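Local structure of putative thioesterase (Syntrophus aciditrophicus SB, 3HDU) at residues G81-M86 and E92-M97; S14-I19 and A74-F79; R49-G54 and L115-V120. The protein probably hydrolyses thioesters, as a hotdog-fold enzyme of the thioesterase superfamily whose substrate is not established. One frame throughout, in Å; residues are numbered along the deposited sequence.

Interaction 1 of 3, residues G81-M86 and E92-M97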
loop_
_atom_site.group_PDB
_atom_site.type_symbol
_atom_site.label_atom_id
_atom_site.label_comp_id
_atom_site.label_asym_id
_atom_site.label_seq_id
_atom_site.Cartn_x
_atom_site.Cartn_y
_atom_site.Cartn_z
ATOM N N GLY A 81 0.223 24.008 5.507
ATOM C CA GLY A 81 1.257 23.376 6.312
ATOM C C GLY A 81 2.607 24.024 6.059
ATOM O O GLY A 81 3.280 24.422 7.008
ATOM N N PHE A 82 2.988 24.146 4.783
ATOM C CA PHE A 82 4.282 24.742 4.400
ATOM C C PHE A 82 4.438 26.224 4.764
ATOM O O PHE A 82 5.517 26.628 5.202
ATOM C CB PHE A 82 4.580 24.563 2.899
ATOM C CG PHE A 82 4.899 23.147 2.491
ATOM C CD1 PHE A 82 6.021 22.497 3.006
ATOM C CD2 PHE A 82 4.128 22.486 1.523
ATOM C CE1 PHE A 82 6.344 21.182 2.612
ATOM C CE2 PHE A 82 4.442 21.176 1.114
ATOM C CZ PHE A 82 5.557 20.523 1.659
ATOM N N GLN A 83 3.385 27.023 4.574
ATOM C CA GLN A 83 3.432 28.467 4.896
ATOM C C GLN A 83 3.608 28.739 6.402
ATOM O O GLN A 83 4.202 29.754 6.771
ATOM C CB GLN A 83 2.230 29.226 4.298
ATOM C CG GLN A 83 0.857 28.946 4.929
ATOM C CD GLN A 83 0.561 29.709 6.224
ATOM O OE1 GLN A 83 -0.062 29.164 7.132
ATOM N NE2 GLN A 83 1.013 30.958 6.314
ATOM N N GLU A 84 3.093 27.839 7.247
ATOM C CA GLU A 84 3.268 27.899 8.712
ATOM C C GLU A 84 4.769 27.832 9.070
ATOM O O GLU A 84 5.220 28.556 9.960
ATOM C CB GLU A 84 2.484 26.755 9.392
ATOM C CG GLU A 84 2.501 26.671 10.932
ATOM C CD GLU A 84 1.574 27.660 11.629
ATOM O OE1 GLU A 84 1.436 28.823 11.181
ATOM O OE2 GLU A 84 0.992 27.268 12.664
ATOM N N LYS A 85 5.519 26.969 8.371
ATOM C CA LYS A 85 6.981 26.845 8.554
ATOM C C LYS A 85 7.784 28.061 8.065
ATOM O O LYS A 85 8.929 28.242 8.491
ATOM C CB LYS A 85 7.524 25.580 7.890
ATOM C CG LYS A 85 7.006 24.303 8.514
ATOM C CD LYS A 85 7.758 23.091 7.981
ATOM C CE LYS A 85 7.310 21.808 8.654
ATOM N NZ LYS A 85 7.505 21.828 10.131
HETATM N N MSE A 86 7.202 28.859 7.163
HETATM C CA MSE A 86 7.796 30.110 6.667
HETATM C C MSE A 86 7.326 31.227 7.618
HETATM O O MSE A 86 6.550 32.110 7.239
HETATM C CB MSE A 86 7.342 30.383 5.225
HETATM C CG MSE A 86 7.697 29.301 4.219
HETATM SE SE MSE A 86 6.832 29.630 2.502
HETATM C CE MSE A 86 7.729 31.286 2.026
ATOM N N GLU A 92 4.406 37.766 0.166
ATOM C CA GLU A 92 4.763 37.589 -1.255
ATOM C C GLU A 92 5.472 36.247 -1.514
ATOM O O GLU A 92 5.139 35.550 -2.475
ATOM C CB GLU A 92 5.639 38.751 -1.749
ATOM N N GLU A 93 6.436 35.901 -0.654
ATOM C CA GLU A 93 7.168 34.623 -0.748
ATOM C C GLU A 93 6.291 33.403 -0.419
ATOM O O GLU A 93 6.512 32.321 -0.975
ATOM C CB GLU A 93 8.405 34.609 0.157
ATOM C CG GLU A 93 9.472 35.639 -0.207
ATOM C CD GLU A 93 10.746 35.529 0.640
ATOM O OE1 GLU A 93 11.082 34.412 1.107
ATOM O OE2 GLU A 93 11.425 36.565 0.820
ATOM N N LYS A 94 5.338 33.573 0.504
ATOM C CA LYS A 94 4.380 32.513 0.869
ATOM C C LYS A 94 3.464 32.202 -0.313
ATOM O O LYS A 94 3.279 31.041 -0.653
ATOM C CB LYS A 94 3.536 32.914 2.086
ATOM C CG LYS A 94 4.317 33.030 3.387
ATOM C CD LYS A 94 3.454 33.639 4.483
ATOM C CE LYS A 94 4.168 33.657 5.819
ATOM N NZ LYS A 94 3.422 34.431 6.849
ATOM N N LEU A 95 2.905 33.246 -0.923
ATOM C CA LEU A 95 2.057 33.106 -2.123
ATOM C C LEU A 95 2.826 32.535 -3.328
ATOM O O LEU A 95 2.267 31.747 -4.082
ATOM C CB LEU A 95 1.358 34.433 -2.500
ATOM C CG LEU A 95 0.064 34.799 -1.754
ATOM C CD1 LEU A 95 0.139 34.620 -0.232
ATOM C CD2 LEU A 95 -0.360 36.228 -2.118
ATOM N N ALA A 96 4.090 32.937 -3.500
ATOM C CA ALA A 96 4.951 32.423 -4.588
ATOM C C ALA A 96 5.238 30.917 -4.464
ATOM O O ALA A 96 5.363 30.226 -5.480
ATOM C CB ALA A 96 6.261 33.201 -4.656
HETATM N N MSE A 97 5.341 30.433 -3.221
HETATM C CA MSE A 97 5.578 29.011 -2.912
HETATM C C MSE A 97 4.475 28.070 -3.413
HETATM O O MSE A 97 4.780 26.924 -3.763
HETATM C CB MSE A 97 5.824 28.823 -1.392
HETATM C CG MSE A 97 5.896 27.383 -0.865
HETATM SE SE MSE A 97 4.137 26.599 -0.453
HETATM C CE MSE A 97 3.674 27.738 1.091
#
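The helical hairpin formed where helix 58-85 ends and the short helix 91-97 runs back is closed by Met86, Lys94 and Met97, the last of which also touches Phe82 and Gln83. The segment axes approach to 10.1 Å at an angle of 150°, so the two are roughly antiparallel, and no hydrogen bond joins them. Both methionines are selenomethionines. Met97 leaves its backbone with CG anti to N (chi1 172°), then bends twice, which tucks its CE against the other helix, 3.6 Å from Gln83 N. Its SE stands obliquely beside the Phe82 ring, 5.5 Å from the centroid, a Met-aromatic contact. From the other segment, Met86 crosses Met97 obliquely and lays its SE 3.9 Å from Met97 CE, and its own methyl CE meets the backbone of helix 91-97 at Glu93 O, 3.4 Å away. Lys94 stretches its extended chain over the end of helix 58-85, with CG 4.1 Å from Met86 CE and CE 3.2 Å from Met86 O. Shortened to alanine, Lys94 would lose the chain beyond CB, which would probably leave the Met86 carbonyl without this neighbour and Met86 CE less closely packed. Phe82 and Met97 also both pack on Leu156, which ties the hairpin to strand 146-156. This is the far end of the long helix of a hotdog fold, packed against a short returning helix through apolar side chains.

Interaction 2 of 3, residues S14-I19 and A74-F79; sequences SAVNEI and AGLAAF
Val16 reaches from helix 7-22 to helix 58-85, touching Leu76 and Phe79 with its two methyls. Its CB points toward the other helix and there the side chain forks. With CG1 anti to the backbone N (chi1 169°), that methyl comes 3.4 Å from Leu76 CD1, a tight approach for two methyl groups. Leu76 starts off to one side, and it is the end of its chain that swings round to meet the valine. The other branch, CG2, lies beside the backbone N and comes obliquely to the Phe79 ring, 3.6 Å from CE2 and 4.2 Å from CD2. In this hotdog fold the antiparallel sheet wraps the long helix 58-85: Ala74 and Ala78 pack on strands 132-141 and 146-156, while the N-terminal helix covers the part of the helix that bears Leu76 and Phe79. Leu76 also rests on Val42 and Leu44 of strand 41-48, so it lies between the sheet and helix 7-22. Phe79, running past Val16 in the opposite direction, touches Met97 of helix 91-97 as well. One turn beyond Val16, Ile19 packs on Ile57 of the second subunit.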
loop_
_atom_site.group_PDB
_atom_site.type_symbol
_atom_site.label_atom_id
_atom_site.label_comp_id
_atom_site.label_asym_id
_atom_site.label_seq_id
_atom_site.Cartn_x
_atom_site.Cartn_y
_atom_site.Cartn_z
ATOM N N SER A 14 -7.699 35.823 1.904
ATOM C CA SER A 14 -8.092 36.578 0.696
ATOM C C SER A 14 -7.310 36.166 -0.549
ATOM O O SER A 14 -7.892 36.056 -1.631
ATOM C CB SER A 14 -7.916 38.083 0.916
ATOM O OG SER A 14 -8.684 38.514 2.022
ATOM N N ALA A 15 -5.998 35.966 -0.383
ATOM C CA ALA A 15 -5.097 35.524 -1.466
ATOM C C ALA A 15 -5.479 34.136 -1.965
ATOM O O ALA A 15 -5.541 33.906 -3.176
ATOM C CB ALA A 15 -3.648 35.519 -0.992
ATOM N N VAL A 16 -5.739 33.230 -1.017
ATOM C CA VAL A 16 -6.161 31.858 -1.306
ATOM C C VAL A 16 -7.528 31.840 -2.009
ATOM O O VAL A 16 -7.666 31.183 -3.040
ATOM C CB VAL A 16 -6.162 30.969 -0.011
ATOM C CG1 VAL A 16 -6.860 29.623 -0.235
ATOM C CG2 VAL A 16 -4.734 30.755 0.474
ATOM N N ASN A 17 -8.508 32.576 -1.474
ATOM C CA ASN A 17 -9.852 32.654 -2.087
ATOM C C ASN A 17 -9.816 33.061 -3.567
ATOM O O ASN A 17 -10.505 32.446 -4.378
ATOM C CB ASN A 17 -10.804 33.570 -1.289
ATOM C CG ASN A 17 -11.243 32.967 0.050
ATOM O OD1 ASN A 17 -10.842 31.866 0.434
ATOM N ND2 ASN A 17 -12.074 33.705 0.770
ATOM N N GLU A 18 -8.993 34.058 -3.905
ATOM C CA GLU A 18 -8.797 34.488 -5.311
ATOM C C GLU A 18 -8.297 33.361 -6.222
ATOM O O GLU A 18 -8.887 33.106 -7.274
ATOM C CB GLU A 18 -7.833 35.691 -5.423
ATOM C CG GLU A 18 -8.509 37.060 -5.464
ATOM C CD GLU A 18 -9.081 37.423 -6.844
ATOM O OE1 GLU A 18 -9.392 36.522 -7.654
ATOM O OE2 GLU A 18 -9.217 38.632 -7.125
ATOM N N ILE A 19 -7.233 32.688 -5.787
ATOM C CA ILE A 19 -6.586 31.608 -6.552
ATOM C C ILE A 19 -7.510 30.408 -6.803
ATOM O O ILE A 19 -7.591 29.928 -7.935
ATOM C CB ILE A 19 -5.256 31.137 -5.863
ATOM C CG1 ILE A 19 -4.210 32.264 -5.881
ATOM C CG2 ILE A 19 -4.660 29.904 -6.562
ATOM C CD1 ILE A 19 -2.979 31.970 -5.054
ATOM N N ALA A 74 -6.289 18.584 -0.942
ATOM C CA ALA A 74 -4.964 18.197 -0.424
ATOM C C ALA A 74 -3.892 19.255 -0.737
ATOM O O ALA A 74 -3.046 19.552 0.109
ATOM C CB ALA A 74 -4.547 16.837 -0.979
ATOM N N GLY A 75 -3.945 19.814 -1.944
ATOM C CA GLY A 75 -3.022 20.871 -2.371
ATOM C C GLY A 75 -3.103 22.132 -1.526
ATOM O O GLY A 75 -2.071 22.725 -1.201
ATOM N N LEU A 76 -4.327 22.530 -1.174
ATOM C CA LEU A 76 -4.573 23.674 -0.290
ATOM C C LEU A 76 -4.102 23.371 1.137
ATOM O O LEU A 76 -3.517 24.239 1.778
ATOM C CB LEU A 76 -6.059 24.055 -0.293
ATOM C CG LEU A 76 -6.528 25.254 0.544
ATOM C CD1 LEU A 76 -5.733 26.500 0.218
ATOM C CD2 LEU A 76 -8.011 25.493 0.326
ATOM N N ALA A 77 -4.373 22.157 1.633
ATOM C CA ALA A 77 -3.916 21.727 2.969
ATOM C C ALA A 77 -2.383 21.680 3.044
ATOM O O ALA A 77 -1.804 22.050 4.072
ATOM C CB ALA A 77 -4.509 20.375 3.349
ATOM N N ALA A 78 -1.747 21.221 1.956
ATOM C CA ALA A 78 -0.279 21.198 1.816
ATOM C C ALA A 78 0.293 22.616 1.941
ATOM O O ALA A 78 1.228 22.833 2.710
ATOM C CB ALA A 78 0.137 20.572 0.480
ATOM N N PHE A 79 -0.297 23.561 1.200
ATOM C CA PHE A 79 0.070 24.991 1.246
ATOM C C PHE A 79 0.023 25.581 2.663
ATOM O O PHE A 79 0.951 26.286 3.071
ATOM C CB PHE A 79 -0.840 25.813 0.304
ATOM C CG PHE A 79 -0.724 27.306 0.478
ATOM C CD1 PHE A 79 0.318 28.009 -0.124
ATOM C CD2 PHE A 79 -1.663 28.013 1.249
ATOM C CE1 PHE A 79 0.431 29.398 0.041
ATOM C CE2 PHE A 79 -1.558 29.402 1.423
ATOM C CZ PHE A 79 -0.509 30.098 0.814
#

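Interaction 3 of 3, residues R49-G54 and L115-V120; sequences RDELIG and LGREFV
Arg117 sends CG anti to its backbone nitrogen (chi1 -167°) and stays extended as far as NE, while Glu51, with chi1 -83°, is extended beyond CG; the two chains cross at about a right angle, with carboxylate and guanidinium brought together. The stems touch first, Glu51 CG lying 3.9 Å from Arg117 CG. Further along, Glu51 OE2 sits against Arg117 CB at 3.6 Å, while OE1 turns to the guanidinium and meets it at its edge, in plane. The salt bridge this makes, Glu51 OE1 to Arg117 NH1, is long at 3.6 Å, and the two planes stand 88° apart, so the charges attract without the paired bonds of a coplanar arrangement. NH1 has a second partner, the backbone oxygen of Arg49, to which it gives a weak and bent hydrogen bond of 3.4 Å. The backbone of Arg49 also passes over one guanidinium face, with Arg49 N above it. Arg49's own side chain heads elsewhere, NE bonding Asn27 O. Between Arg49 and Glu51, Asp50 shapes the loop: its OD1 accepts from Leu52 N at 3.0 Å, an Asx turn. The contact lies at the surface, where solvent probably weakens the ion pair. Arg117 NE has a further long, weak ion pair with Glu47 OE2. Residues 49-54 follow strand 41-48 and lead toward helix 58-85, where Tyr62 OH bonds Glu51 O and Leu61 packs on Leu52; residues 115-117 lead into strand 118-128, which pairs antiparallel with strand 41-48, Phe119 with Phe46, and Arg117 just before it bonds Met48 through the backbone.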
loop_
_atom_site.group_PDB
_atom_site.type_symbol
_atom_site.label_atom_id
_atom_site.label_comp_id
_atom_site.label_asym_id
_atom_site.label_seq_id
_atom_site.Cartn_x
_atom_site.Cartn_y
_atom_site.Cartn_z
ATOM N N ARG A 49 -22.058 21.781 -11.947
ATOM C CA ARG A 49 -22.972 22.669 -12.699
ATOM C C ARG A 49 -23.763 21.876 -13.736
ATOM O O ARG A 49 -24.928 22.179 -13.986
ATOM C CB ARG A 49 -22.230 23.850 -13.315
ATOM C CG ARG A 49 -21.475 24.628 -12.259
ATOM C CD ARG A 49 -21.052 25.983 -12.722
ATOM N NE ARG A 49 -20.137 26.573 -11.749
ATOM C CZ ARG A 49 -20.482 27.190 -10.615
ATOM N NH1 ARG A 49 -21.750 27.275 -10.193
ATOM N NH2 ARG A 49 -19.506 27.695 -9.862
ATOM N N ASP A 50 -23.105 20.890 -14.347
ATOM C CA ASP A 50 -23.730 19.923 -15.240
ATOM C C ASP A 50 -23.594 18.595 -14.485
ATOM O O ASP A 50 -22.495 18.054 -14.369
ATOM C CB ASP A 50 -23.024 19.895 -16.604
ATOM C CG ASP A 50 -23.763 19.049 -17.654
ATOM O OD1 ASP A 50 -24.471 18.075 -17.313
ATOM O OD2 ASP A 50 -23.616 19.361 -18.856
ATOM N N GLU A 51 -24.712 18.102 -13.948
ATOM C CA GLU A 51 -24.754 16.816 -13.214
ATOM C C GLU A 51 -24.534 15.561 -14.088
ATOM O O GLU A 51 -24.329 14.480 -13.536
ATOM C CB GLU A 51 -26.060 16.675 -12.403
ATOM C CG GLU A 51 -26.059 17.352 -11.044
ATOM C CD GLU A 51 -27.421 17.280 -10.364
ATOM O OE1 GLU A 51 -28.325 18.051 -10.759
ATOM O OE2 GLU A 51 -27.576 16.469 -9.422
ATOM N N LEU A 52 -24.611 15.706 -15.419
ATOM C CA LEU A 52 -24.365 14.633 -16.398
ATOM C C LEU A 52 -25.433 13.523 -16.360
ATOM O O LEU A 52 -25.105 12.341 -16.506
ATOM C CB LEU A 52 -22.935 14.049 -16.248
ATOM C CG LEU A 52 -21.746 15.018 -16.163
ATOM C CD1 LEU A 52 -20.445 14.279 -15.850
ATOM C CD2 LEU A 52 -21.605 15.823 -17.439
ATOM N N ILE A 53 -26.704 13.913 -16.198
ATOM C CA ILE A 53 -27.825 12.957 -16.142
ATOM C C ILE A 53 -28.043 12.373 -17.537
ATOM O O ILE A 53 -28.069 13.114 -18.527
ATOM C CB ILE A 53 -29.185 13.573 -15.658
ATOM C CG1 ILE A 53 -29.083 14.181 -14.251
ATOM C CG2 ILE A 53 -30.308 12.519 -15.680
ATOM C CD1 ILE A 53 -28.646 15.613 -14.232
ATOM N N GLY A 54 -28.191 11.050 -17.601
ATOM C CA GLY A 54 -28.387 10.340 -18.861
ATOM C C GLY A 54 -27.129 10.063 -19.670
ATOM O O GLY A 54 -27.234 9.511 -20.768
ATOM N N LEU A 115 -22.645 10.656 -7.459
ATOM C CA LEU A 115 -23.975 10.960 -8.041
ATOM C C LEU A 115 -24.826 12.064 -7.364
ATOM O O LEU A 115 -26.058 11.964 -7.318
ATOM C CB LEU A 115 -24.776 9.655 -8.183
ATOM N N GLY A 116 -24.155 13.107 -6.866
ATOM C CA GLY A 116 -24.784 14.257 -6.193
ATOM C C GLY A 116 -24.281 15.546 -6.811
ATOM O O GLY A 116 -23.201 15.567 -7.409
ATOM N N ARG A 117 -25.050 16.623 -6.665
ATOM C CA ARG A 117 -24.669 17.917 -7.237
ATOM C C ARG A 117 -23.562 18.597 -6.425
ATOM O O ARG A 117 -22.517 18.947 -6.975
ATOM C CB ARG A 117 -25.867 18.858 -7.356
ATOM C CG ARG A 117 -25.558 20.054 -8.230
ATOM C CD ARG A 117 -26.680 20.998 -8.293
ATOM N NE ARG A 117 -26.341 22.192 -9.079
ATOM C CZ ARG A 117 -26.397 22.310 -10.413
ATOM N NH1 ARG A 117 -26.762 21.291 -11.204
ATOM N NH2 ARG A 117 -26.063 23.473 -10.977
ATOM N N GLU A 118 -23.825 18.801 -5.132
ATOM C CA GLU A 118 -22.890 19.457 -4.220
ATOM C C GLU A 118 -22.238 18.434 -3.298
ATOM O O GLU A 118 -22.926 17.595 -2.717
ATOM C CB GLU A 118 -23.593 20.555 -3.402
ATOM C CG GLU A 118 -24.098 21.726 -4.258
ATOM C CD GLU A 118 -24.783 22.842 -3.461
ATOM O OE1 GLU A 118 -24.313 23.193 -2.356
ATOM O OE2 GLU A 118 -25.790 23.391 -3.957
ATOM N N PHE A 119 -20.910 18.489 -3.207
ATOM C CA PHE A 119 -20.120 17.634 -2.307
ATOM C C PHE A 119 -19.026 18.465 -1.616
ATOM O O PHE A 119 -18.533 19.443 -2.181
ATOM C CB PHE A 119 -19.562 16.393 -3.024
ATOM C CG PHE A 119 -18.788 16.690 -4.265
ATOM C CD1 PHE A 119 -17.409 16.895 -4.207
ATOM C CD2 PHE A 119 -19.428 16.729 -5.506
ATOM C CE1 PHE A 119 -16.671 17.152 -5.373
ATOM C CE2 PHE A 119 -18.701 16.993 -6.682
ATOM C CZ PHE A 119 -17.318 17.210 -6.611
ATOM N N VAL A 120 -18.692 18.075 -0.382
ATOM C CA VAL A 120 -17.714 18.771 0.467
ATOM C C VAL A 120 -16.555 17.829 0.783
ATOM O O VAL A 120 -16.767 16.634 0.999
ATOM C CB VAL A 120 -18.372 19.349 1.771
ATOM C CG1 VAL A 120 -19.092 18.268 2.568
ATOM C CG2 VAL A 120 -17.341 20.059 2.647
#

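Interactions 1 and 2 adjoin along helix 58-85, their centres 11 Å apart. Phe79 joins them: its CD1 is 3.6 Å from Met97 CE and its CE1 3.4 Å from Lys94 O. Leu95 CD2 adds a second bridge, 3.5 Å from Ala15 CB, so helices 7-22, 58-85 and 91-97 pack as one cluster. Interaction 3 lies on the opposite side of the chain's centre, its own centre 34 Å from that of interaction 1 and 24 Å from that of interaction 2. Hotdog thioesterases generally form their active sites between paired subunits; interactions 2 and 3 both have residues touching the second subunit, whereas interaction 1 touches no other chain.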